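Local coordinates for protein 4-phosphoerythronate dehydrogenase (Lactobacillus jensenii, PDB 4PRK) that is a D-isomer-specific 2-hydroxyacid dehydrogenase that probably interconverts pyruvate and D-lactate with NAD, at residues Asn142-Lys147 / Gln163-Met168; Ser11-Val16 / Leu27-Glu32; Asp259-Glu264 / Ala279-Leu284. All blocks are in the same frame, centred on the assembly; numbering follows the deposited sequence.

Contact 1: Asn142-Lys147 / Gln163-Met168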
loop_
_atom_site.group_PDB
_atom_site.type_symbol
_atom_site.label_atom_id
_atom_site.label_comp_id
_atom_site.label_asym_id
_atom_site.label_seq_id
_atom_site.Cartn_x
_atom_site.Cartn_y
_atom_site.Cartn_z
ATOM N N ASN A 142 9.098 -7.131 -17.349
ATOM C CA ASN A 142 9.062 -7.758 -16.035
ATOM C C ASN A 142 8.130 -7.001 -15.051
ATOM O O ASN A 142 7.817 -5.823 -15.264
ATOM C CB ASN A 142 10.454 -7.930 -15.452
ATOM C CG ASN A 142 10.522 -9.079 -14.413
ATOM O OD1 ASN A 142 9.542 -9.816 -14.199
ATOM N ND2 ASN A 142 11.668 -9.229 -13.778
ATOM N N GLU A 143 7.654 -7.710 -14.024
ATOM C CA GLU A 143 6.709 -7.115 -13.115
ATOM C C GLU A 143 7.529 -6.246 -12.208
ATOM O O GLU A 143 8.678 -6.546 -11.894
ATOM C CB GLU A 143 5.883 -8.131 -12.319
ATOM C CG GLU A 143 4.815 -8.852 -13.121
ATOM C CD GLU A 143 5.348 -10.079 -13.872
ATOM O OE1 GLU A 143 6.539 -10.415 -13.679
ATOM O OE2 GLU A 143 4.560 -10.741 -14.595
ATOM N N ILE A 144 6.913 -5.177 -11.754
ATOM C CA ILE A 144 7.613 -4.193 -11.003
ATOM C C ILE A 144 8.020 -4.744 -9.639
ATOM O O ILE A 144 9.100 -4.385 -9.138
ATOM C CB ILE A 144 6.779 -2.886 -10.945
ATOM C CG1 ILE A 144 7.642 -1.721 -10.563
ATOM C CG2 ILE A 144 5.617 -3.018 -9.989
ATOM C CD1 ILE A 144 8.434 -1.214 -11.750
ATOM N N TYR A 145 7.239 -5.673 -9.060
ATOM C CA TYR A 145 7.671 -6.335 -7.809
ATOM C C TYR A 145 8.879 -7.250 -8.021
ATOM O O TYR A 145 9.362 -7.864 -7.070
ATOM C CB TYR A 145 6.517 -7.155 -7.098
ATOM C CG TYR A 145 5.899 -8.239 -7.938
ATOM C CD1 TYR A 145 6.458 -9.499 -8.044
ATOM C CD2 TYR A 145 4.768 -7.983 -8.646
ATOM C CE1 TYR A 145 5.855 -10.466 -8.835
ATOM C CE2 TYR A 145 4.193 -8.903 -9.430
ATOM C CZ TYR A 145 4.738 -10.137 -9.541
ATOM O OH TYR A 145 4.071 -11.005 -10.348
ATOM N N ASN A 146 9.408 -7.381 -9.226
ATOM C CA ASN A 146 10.686 -8.125 -9.329
ATOM C C ASN A 146 11.893 -7.216 -9.468
ATOM O O ASN A 146 12.994 -7.693 -9.580
ATOM C CB ASN A 146 10.641 -9.110 -10.474
ATOM C CG ASN A 146 9.647 -10.209 -10.229
ATOM O OD1 ASN A 146 8.818 -10.541 -11.071
ATOM N ND2 ASN A 146 9.730 -10.773 -9.066
ATOM N N LYS A 147 11.683 -5.917 -9.432
ATOM C CA LYS A 147 12.736 -4.960 -9.728
ATOM C C LYS A 147 13.226 -4.333 -8.458
ATOM O O LYS A 147 12.477 -4.258 -7.456
ATOM C CB LYS A 147 12.150 -3.891 -10.654
ATOM C CG LYS A 147 11.816 -4.404 -12.044
ATOM C CD LYS A 147 12.693 -3.730 -13.070
ATOM C CE LYS A 147 12.521 -4.226 -14.493
ATOM N NZ LYS A 147 13.619 -5.170 -14.785
ATOM N N GLN A 163 7.607 5.396 -1.736
ATOM C CA GLN A 163 6.267 4.962 -1.301
ATOM C C GLN A 163 5.493 4.274 -2.430
ATOM O O GLN A 163 4.929 3.215 -2.251
ATOM C CB GLN A 163 5.456 6.179 -0.775
ATOM C CG GLN A 163 6.136 6.876 0.426
ATOM C CD GLN A 163 5.501 8.189 0.888
ATOM O OE1 GLN A 163 6.194 9.166 1.192
ATOM N NE2 GLN A 163 4.190 8.197 0.992
ATOM N N ILE A 164 5.478 4.871 -3.603
ATOM C CA ILE A 164 4.725 4.295 -4.730
ATOM C C ILE A 164 5.360 2.985 -5.174
ATOM O O ILE A 164 4.673 1.908 -5.233
ATOM C CB ILE A 164 4.628 5.297 -5.911
ATOM C CG1 ILE A 164 3.810 6.509 -5.480
ATOM C CG2 ILE A 164 4.086 4.641 -7.221
ATOM C CD1 ILE A 164 3.986 7.683 -6.444
ATOM N N PHE A 165 6.679 3.007 -5.387
ATOM C CA PHE A 165 7.308 1.749 -5.829
ATOM C C PHE A 165 7.160 0.608 -4.816
ATOM O O PHE A 165 6.840 -0.520 -5.186
ATOM C CB PHE A 165 8.771 1.955 -6.263
ATOM C CG PHE A 165 8.922 2.413 -7.689
ATOM C CD1 PHE A 165 8.330 1.714 -8.727
ATOM C CD2 PHE A 165 9.669 3.504 -7.986
ATOM C CE1 PHE A 165 8.477 2.123 -10.050
ATOM C CE2 PHE A 165 9.824 3.918 -9.303
ATOM C CZ PHE A 165 9.217 3.230 -10.335
ATOM N N SER A 166 7.351 0.890 -3.536
ATOM C CA SER A 166 7.257 -0.196 -2.527
ATOM C C SER A 166 5.822 -0.642 -2.381
ATOM O O SER A 166 5.581 -1.776 -2.096
ATOM C CB SER A 166 7.833 0.221 -1.189
ATOM O OG SER A 166 7.100 1.333 -0.805
ATOM N N ALA A 167 4.846 0.219 -2.644
ATOM C CA ALA A 167 3.472 -0.206 -2.559
ATOM C C ALA A 167 3.109 -1.120 -3.737
ATOM O O ALA A 167 2.193 -1.901 -3.616
ATOM C CB ALA A 167 2.544 0.977 -2.468
ATOM N N MET A 168 3.848 -1.058 -4.860
ATOM C CA MET A 168 3.677 -2.050 -5.933
ATOM C C MET A 168 4.486 -3.350 -5.684
ATOM O O MET A 168 4.409 -4.333 -6.466
ATOM C CB MET A 168 4.087 -1.457 -7.278
ATOM C CG MET A 168 3.355 -0.186 -7.642
ATOM S SD MET A 168 3.595 0.336 -9.342
ATOM C CE MET A 168 4.884 1.505 -9.199
#

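Contact 2: Ser11-Val16 / Leu27-Glu32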
loop_
_atom_site.group_PDB
_atom_site.type_symbol
_atom_site.label_atom_id
_atom_site.label_comp_id
_atom_site.label_asym_id
_atom_site.label_seq_id
_atom_site.Cartn_x
_atom_site.Cartn_y
_atom_site.Cartn_z
ATOM N N SER A 11 -2.795 28.355 -16.941
ATOM C CA SER A 11 -3.396 27.488 -15.960
ATOM C C SER A 11 -3.636 28.320 -14.715
ATOM O O SER A 11 -4.700 28.203 -14.097
ATOM C CB SER A 11 -2.482 26.242 -15.693
ATOM O OG SER A 11 -2.398 25.391 -16.867
ATOM N N GLU A 12 -2.678 29.174 -14.328
ATOM C CA GLU A 12 -2.898 30.022 -13.171
ATOM C C GLU A 12 -4.153 30.911 -13.350
ATOM O O GLU A 12 -4.935 31.054 -12.416
ATOM C CB GLU A 12 -1.677 30.860 -12.858
ATOM C CG GLU A 12 -0.553 30.124 -12.137
ATOM C CD GLU A 12 0.680 30.979 -11.924
ATOM O OE1 GLU A 12 1.150 31.593 -12.874
ATOM O OE2 GLU A 12 1.177 31.058 -10.806
ATOM N N ARG A 13 -4.363 31.453 -14.549
ATOM C CA ARG A 13 -5.513 32.358 -14.826
ATOM C C ARG A 13 -6.853 31.699 -14.535
ATOM O O ARG A 13 -7.756 32.268 -13.873
ATOM C CB ARG A 13 -5.493 32.790 -16.296
ATOM C CG ARG A 13 -4.372 33.770 -16.632
ATOM C CD ARG A 13 -4.325 34.130 -18.122
ATOM N NE ARG A 13 -3.234 35.071 -18.388
ATOM C CZ ARG A 13 -3.269 36.373 -18.107
ATOM N NH1 ARG A 13 -4.347 36.909 -17.540
ATOM N NH2 ARG A 13 -2.220 37.149 -18.369
ATOM N N LYS A 14 -6.944 30.476 -15.031
ATOM C CA LYS A 14 -8.097 29.652 -14.839
ATOM C C LYS A 14 -8.492 29.447 -13.420
ATOM O O LYS A 14 -9.649 29.256 -13.189
ATOM C CB LYS A 14 -7.908 28.309 -15.548
ATOM C CG LYS A 14 -8.043 28.479 -17.062
ATOM C CD LYS A 14 -8.000 27.157 -17.808
ATOM C CE LYS A 14 -8.764 27.195 -19.139
ATOM N NZ LYS A 14 -8.096 27.950 -20.220
ATOM N N LEU A 15 -7.584 29.474 -12.453
ATOM C CA LEU A 15 -7.979 29.254 -11.023
ATOM C C LEU A 15 -8.363 30.534 -10.322
ATOM O O LEU A 15 -8.805 30.516 -9.191
ATOM C CB LEU A 15 -6.830 28.665 -10.211
ATOM C CG LEU A 15 -6.216 27.369 -10.730
ATOM C CD1 LEU A 15 -5.036 26.988 -9.859
ATOM C CD2 LEU A 15 -7.270 26.266 -10.758
ATOM N N VAL A 16 -8.132 31.657 -10.962
ATOM C CA VAL A 16 -8.139 32.903 -10.230
ATOM C C VAL A 16 -9.418 33.169 -9.461
ATOM O O VAL A 16 -9.414 33.588 -8.307
ATOM C CB VAL A 16 -7.920 34.062 -11.190
ATOM C CG1 VAL A 16 -8.404 35.357 -10.557
ATOM C CG2 VAL A 16 -6.451 34.130 -11.521
ATOM N N LEU A 27 -7.570 39.392 -6.593
ATOM C CA LEU A 27 -6.265 39.210 -7.265
ATOM C C LEU A 27 -6.134 40.092 -8.506
ATOM O O LEU A 27 -6.784 39.842 -9.508
ATOM C CB LEU A 27 -5.994 37.726 -7.676
ATOM C CG LEU A 27 -5.870 36.700 -6.523
ATOM C CD1 LEU A 27 -5.726 35.267 -7.021
ATOM C CD2 LEU A 27 -4.752 37.039 -5.547
ATOM N N LYS A 28 -5.226 41.062 -8.441
ATOM C CA LYS A 28 -4.909 41.905 -9.591
ATOM C C LYS A 28 -3.830 41.313 -10.478
ATOM O O LYS A 28 -2.625 41.335 -10.129
ATOM C CB LYS A 28 -4.474 43.294 -9.113
ATOM C CG LYS A 28 -4.111 44.281 -10.219
ATOM C CD LYS A 28 -4.386 45.704 -9.745
ATOM C CE LYS A 28 -3.412 46.729 -10.302
ATOM N NZ LYS A 28 -3.570 48.000 -9.526
ATOM N N LEU A 29 -4.238 40.837 -11.657
ATOM C CA LEU A 29 -3.297 40.113 -12.497
ATOM C C LEU A 29 -2.569 41.002 -13.411
ATOM O O LEU A 29 -3.194 41.638 -14.188
ATOM C CB LEU A 29 -4.000 39.083 -13.348
ATOM C CG LEU A 29 -4.157 37.788 -12.564
ATOM C CD1 LEU A 29 -4.956 37.956 -11.271
ATOM C CD2 LEU A 29 -4.784 36.784 -13.511
ATOM N N ILE A 30 -1.252 40.995 -13.353
ATOM C CA ILE A 30 -0.428 41.669 -14.363
ATOM C C ILE A 30 0.305 40.659 -15.293
ATOM O O ILE A 30 0.994 39.720 -14.816
ATOM C CB ILE A 30 0.587 42.608 -13.692
ATOM C CG1 ILE A 30 -0.131 43.599 -12.743
ATOM C CG2 ILE A 30 1.404 43.329 -14.753
ATOM C CD1 ILE A 30 -0.131 43.198 -11.274
ATOM N N ASP A 31 0.167 40.863 -16.610
ATOM C CA ASP A 31 0.655 39.901 -17.606
ATOM C C ASP A 31 2.147 39.710 -17.516
ATOM O O ASP A 31 2.646 38.595 -17.640
ATOM C CB ASP A 31 0.311 40.339 -19.019
ATOM C CG ASP A 31 -1.147 40.272 -19.295
ATOM O OD1 ASP A 31 -1.930 39.963 -18.366
ATOM O OD2 ASP A 31 -1.525 40.515 -20.449
ATOM N N GLU A 32 2.861 40.802 -17.285
ATOM C CA GLU A 32 4.300 40.741 -17.214
ATOM C C GLU A 32 4.827 40.620 -15.803
ATOM O O GLU A 32 4.133 40.921 -14.809
ATOM C CB GLU A 32 4.949 41.960 -17.916
ATOM C CG GLU A 32 5.422 41.649 -19.328
ATOM C CD GLU A 32 6.015 40.253 -19.410
ATOM O OE1 GLU A 32 5.346 39.373 -19.997
ATOM O OE2 GLU A 32 7.106 40.022 -18.827
#

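Contact 3: Asp259-Glu264 / Ala279-Leu284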
loop_
_atom_site.group_PDB
_atom_site.type_symbol
_atom_site.label_atom_id
_atom_site.label_comp_id
_atom_site.label_asym_id
_atom_site.label_seq_id
_atom_site.Cartn_x
_atom_site.Cartn_y
_atom_site.Cartn_z
ATOM N N ASP A 259 13.079 14.458 -17.575
ATOM C CA ASP A 259 12.154 15.619 -17.599
ATOM C C ASP A 259 12.958 16.910 -17.648
ATOM O O ASP A 259 12.392 17.997 -17.654
ATOM C CB ASP A 259 11.307 15.637 -16.340
ATOM C CG ASP A 259 10.178 16.647 -16.412
ATOM O OD1 ASP A 259 9.423 16.610 -17.424
ATOM O OD2 ASP A 259 10.044 17.470 -15.455
ATOM N N THR A 260 14.283 16.771 -17.645
ATOM C CA THR A 260 15.196 17.886 -17.550
ATOM C C THR A 260 16.509 17.438 -18.161
ATOM O O THR A 260 16.804 16.256 -18.091
ATOM C CB THR A 260 15.458 18.266 -16.112
ATOM O OG1 THR A 260 16.360 19.368 -16.082
ATOM C CG2 THR A 260 16.070 17.071 -15.306
ATOM N N LEU A 261 17.242 18.371 -18.791
ATOM C CA LEU A 261 18.469 18.104 -19.569
ATOM C C LEU A 261 19.400 19.289 -19.410
ATOM O O LEU A 261 18.942 20.399 -19.359
ATOM C CB LEU A 261 18.171 18.017 -21.093
ATOM C CG LEU A 261 17.658 16.724 -21.720
ATOM C CD1 LEU A 261 17.262 16.936 -23.164
ATOM C CD2 LEU A 261 18.663 15.597 -21.588
ATOM N N ALA A 262 20.685 19.045 -19.355
ATOM C CA ALA A 262 21.684 20.119 -19.385
ATOM C C ALA A 262 21.454 21.030 -20.595
ATOM O O ALA A 262 21.171 20.543 -21.694
ATOM C CB ALA A 262 23.090 19.530 -19.438
ATOM N N HIS A 263 21.526 22.336 -20.371
ATOM C CA HIS A 263 21.307 23.341 -21.428
ATOM C C HIS A 263 19.878 23.477 -21.883
ATOM O O HIS A 263 19.612 24.101 -22.934
ATOM C CB HIS A 263 22.208 23.062 -22.651
ATOM C CG HIS A 263 23.653 23.006 -22.296
ATOM N ND1 HIS A 263 24.434 21.891 -22.507
ATOM C CD2 HIS A 263 24.447 23.913 -21.678
ATOM C CE1 HIS A 263 25.655 22.128 -22.067
ATOM N NE2 HIS A 263 25.684 23.342 -21.551
ATOM N N GLU A 264 18.942 22.910 -21.113
ATOM C CA GLU A 264 17.524 22.952 -21.529
ATOM C C GLU A 264 17.017 24.368 -21.641
ATOM O O GLU A 264 15.994 24.644 -22.264
ATOM C CB GLU A 264 16.635 22.179 -20.544
ATOM C CG GLU A 264 16.601 22.764 -19.168
ATOM C CD GLU A 264 15.822 21.903 -18.182
ATOM O OE1 GLU A 264 15.048 22.498 -17.398
ATOM O OE2 GLU A 264 15.947 20.649 -18.215
ATOM N N ALA A 279 21.482 19.299 -30.768
ATOM C CA ALA A 279 21.678 17.989 -31.354
ATOM C C ALA A 279 21.527 16.849 -30.350
ATOM O O ALA A 279 21.072 15.763 -30.711
ATOM C CB ALA A 279 23.070 17.924 -31.983
ATOM N N ASP A 280 21.987 17.076 -29.125
ATOM C CA ASP A 280 21.846 16.074 -28.089
ATOM C C ASP A 280 20.357 15.796 -27.828
ATOM O O ASP A 280 19.939 14.625 -27.843
ATOM C CB ASP A 280 22.662 16.393 -26.837
ATOM C CG ASP A 280 22.230 17.664 -26.135
ATOM O OD1 ASP A 280 21.363 18.398 -26.599
ATOM O OD2 ASP A 280 22.809 17.958 -25.088
ATOM N N TYR A 281 19.523 16.831 -27.744
ATOM C CA TYR A 281 18.088 16.560 -27.666
ATOM C C TYR A 281 17.607 15.736 -28.854
ATOM O O TYR A 281 16.928 14.730 -28.667
ATOM C CB TYR A 281 17.283 17.830 -27.579
ATOM C CG TYR A 281 15.822 17.543 -27.671
ATOM C CD1 TYR A 281 15.119 17.109 -26.544
ATOM C CD2 TYR A 281 15.148 17.609 -28.884
ATOM C CE1 TYR A 281 13.779 16.775 -26.628
ATOM C CE2 TYR A 281 13.802 17.301 -28.978
ATOM C CZ TYR A 281 13.121 16.883 -27.834
ATOM O OH TYR A 281 11.793 16.569 -27.853
ATOM N N LYS A 282 17.946 16.156 -30.077
ATOM C CA LYS A 282 17.486 15.467 -31.286
ATOM C C LYS A 282 17.889 13.981 -31.300
ATOM O O LYS A 282 17.099 13.101 -31.696
ATOM C CB LYS A 282 17.995 16.184 -32.558
ATOM C CG LYS A 282 17.341 17.544 -32.782
ATOM C CD LYS A 282 17.878 18.267 -34.003
ATOM C CE LYS A 282 17.230 19.629 -34.154
ATOM N NZ LYS A 282 17.646 20.410 -35.375
ATOM N N LYS A 283 19.095 13.683 -30.834
ATOM C CA LYS A 283 19.499 12.295 -30.685
ATOM C C LYS A 283 18.566 11.580 -29.715
ATOM O O LYS A 283 18.108 10.494 -30.013
ATOM C CB LYS A 283 20.934 12.151 -30.205
ATOM C CG LYS A 283 21.961 12.457 -31.269
ATOM C CD LYS A 283 23.292 11.843 -30.907
ATOM C CE LYS A 283 24.278 11.965 -32.050
ATOM N NZ LYS A 283 25.653 12.254 -31.541
ATOM N N LEU A 284 18.261 12.198 -28.571
ATOM C CA LEU A 284 17.494 11.499 -27.518
ATOM C C LEU A 284 16.059 11.211 -27.973
ATOM O O LEU A 284 15.559 10.099 -27.859
ATOM C CB LEU A 284 17.566 12.287 -26.210
ATOM C CG LEU A 284 18.961 12.213 -25.558
ATOM C CD1 LEU A 284 19.135 13.226 -24.437
ATOM C CD2 LEU A 284 19.262 10.830 -25.017
HETATM O O HOH W 1 19.759 20.061 -24.445
#

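Contact 1: Asn142-Lys147 / Gln163-Met168
The ring of Phe165 meets the CD1 end of Ile144 obliquely, CE1 standing 3.7 Å from Ile144 CD1. The ring of Tyr145 has Met168 O near its plane at one edge, while CB of Glu143 lies 3.4 Å above one of its faces, offset toward the rim. The contact belongs to the Rossmann-type NAD-binding domain: the 3-10 turn 144-146 leads into strand 148-152, Phe165 lies on helix 155-167, which follows that strand, and Met168 is three residues further along the chain. Ile144 meets two partners, one with each branch. With CG1 anti to the backbone N (chi1 -162°), its longer branch runs across the Phe165 side chain at about a right angle, and CG2 is left to press on Met168. With an alanine here both branches would be gone, which would probably open a gap beside Phe165 and Met168 and leave the ring freer to tilt. No hydrogen bond spans the two segments; their joint is apolar. Polar groups here bond to other copies of the protein: the backbone O of Met168 accepts from Arg104 of the second subunit, and the Tyr145 hydroxyl bonds to Glu184 of the third. The packing is tightest where Ile144 CG2 comes within 3.5 Å of Met168 CB, closer than usual for two carbons.

Contact 2: Ser11-Val16 / Leu27-Glu32
Arg13 reaches Asp31 because its CG sits beside the backbone N (chi1 -72°) and the chain then runs extended from CG to NE, carrying the guanidinium from the helix to the end of the strand. There NH2 donates to Asp31 OD1 at 2.8 Å in a fairly straight bond of 158°, which forms a salt bridge. The carboxylate oxygen lies almost in the guanidinium plane, but is itself approached from above the carboxylate plane. The two planes stand perpendicular, and a single N-H carries the bridge rather than a pair of parallel bonds. Both residues are exposed, so water probably screens their attraction.

Below the bridge the contact is apolar. Val16 and Leu29 slide past each other in opposite directions, with Val16 CG2 3.7 Å from Leu29 CD2. That same CD2 also approaches the guanidinium obliquely, 4.1 Å from Arg13 NH1. Val16 CG1 looks to Leu27, at a looser 4.4 Å from its CD1.

Helix 10-23 and strand 26-30 are the second half of a beta-alpha-beta unit that starts with strand 2-6, and their short segments run nearly antiparallel, at 156°. Strand 26-30 borders the five-stranded parallel sheet, whose order 2-1-3-4-5 is flavodoxin-like; Leu27 also packs on strand 2-6, while Ser11 and Glu12 touch helix 301-319.

Contact 3: Asp259-Glu264 / Ala279-Leu284
Leu261, the residue that touches both Tyr281 and Leu284, opens a type II beta turn that closes at Glu264, whose N bonds back to Leu261 O at 3.1 Å, with His263 in the positive-phi position (72°). The turn follows strand 255-258 of the Rossmann-type NAD-binding domain and faces helix 279-285, which precedes the edge strand 290-292.

With CG beside its backbone N (chi1 -83°), Leu261 sends its two methyls to different neighbours on the helix. CD2 meets Leu284 CD1 at 3.7 Å, the two leucines reaching toward each other tip to tip. CD1 comes to the edge of the Tyr281 ring, near its plane, 4.0 Å from Tyr281 CD1, and the two side chains cross at about a right angle. Val292 of strand 290-292 touches both Leu261 and Tyr281, closing this buried apolar cluster, and the Tyr281 ring also makes an edge-to-face contact with Phe133 of the second subunit.

Glu264 folds back over the turn. Its OE2 accepts from Leu261 N at 2.7 Å, nearly along the C-O axis, and from the Thr260 hydroxyl, OG1, which comes in from above the carboxylate plane at a short 2.5 Å. Two donors thus grip this one oxygen and tie the Glu264 side chain to the start of the turn. Glu264 also packs on His295, consistent with the glutamate-histidine pairing in the active sites of this family.

No direct hydrogen bond links the turn to the helix, but one water bridges them. It donates to Ala262 O at 3.1 Å and to Asp280 OD1 at 3.2 Å, and that same OD1 also accepts a weak bond from Tyr281 N (2.7 Å).

From the N terminus, contact 2 comes first, folding helix 10-23 back on strand 26-30 in the flavodoxin-like sheet, so that the later turns of the helix and the short turn after it are enclosed. Contact 1 follows in the NAD-binding domain, bringing the loop before strand 148-152 back to the end of helix 155-167. Contact 3 comes last, joining the loop after strand 255-258 to helix 279-285 near the 290-292 edge of the seven-stranded sheet. The three are in series, neither nested nor crossed. None touches another: contacts 1 and 2 have centres about 40 Å apart, on opposite sides of the chain's centre. All three have residues against the second subunit.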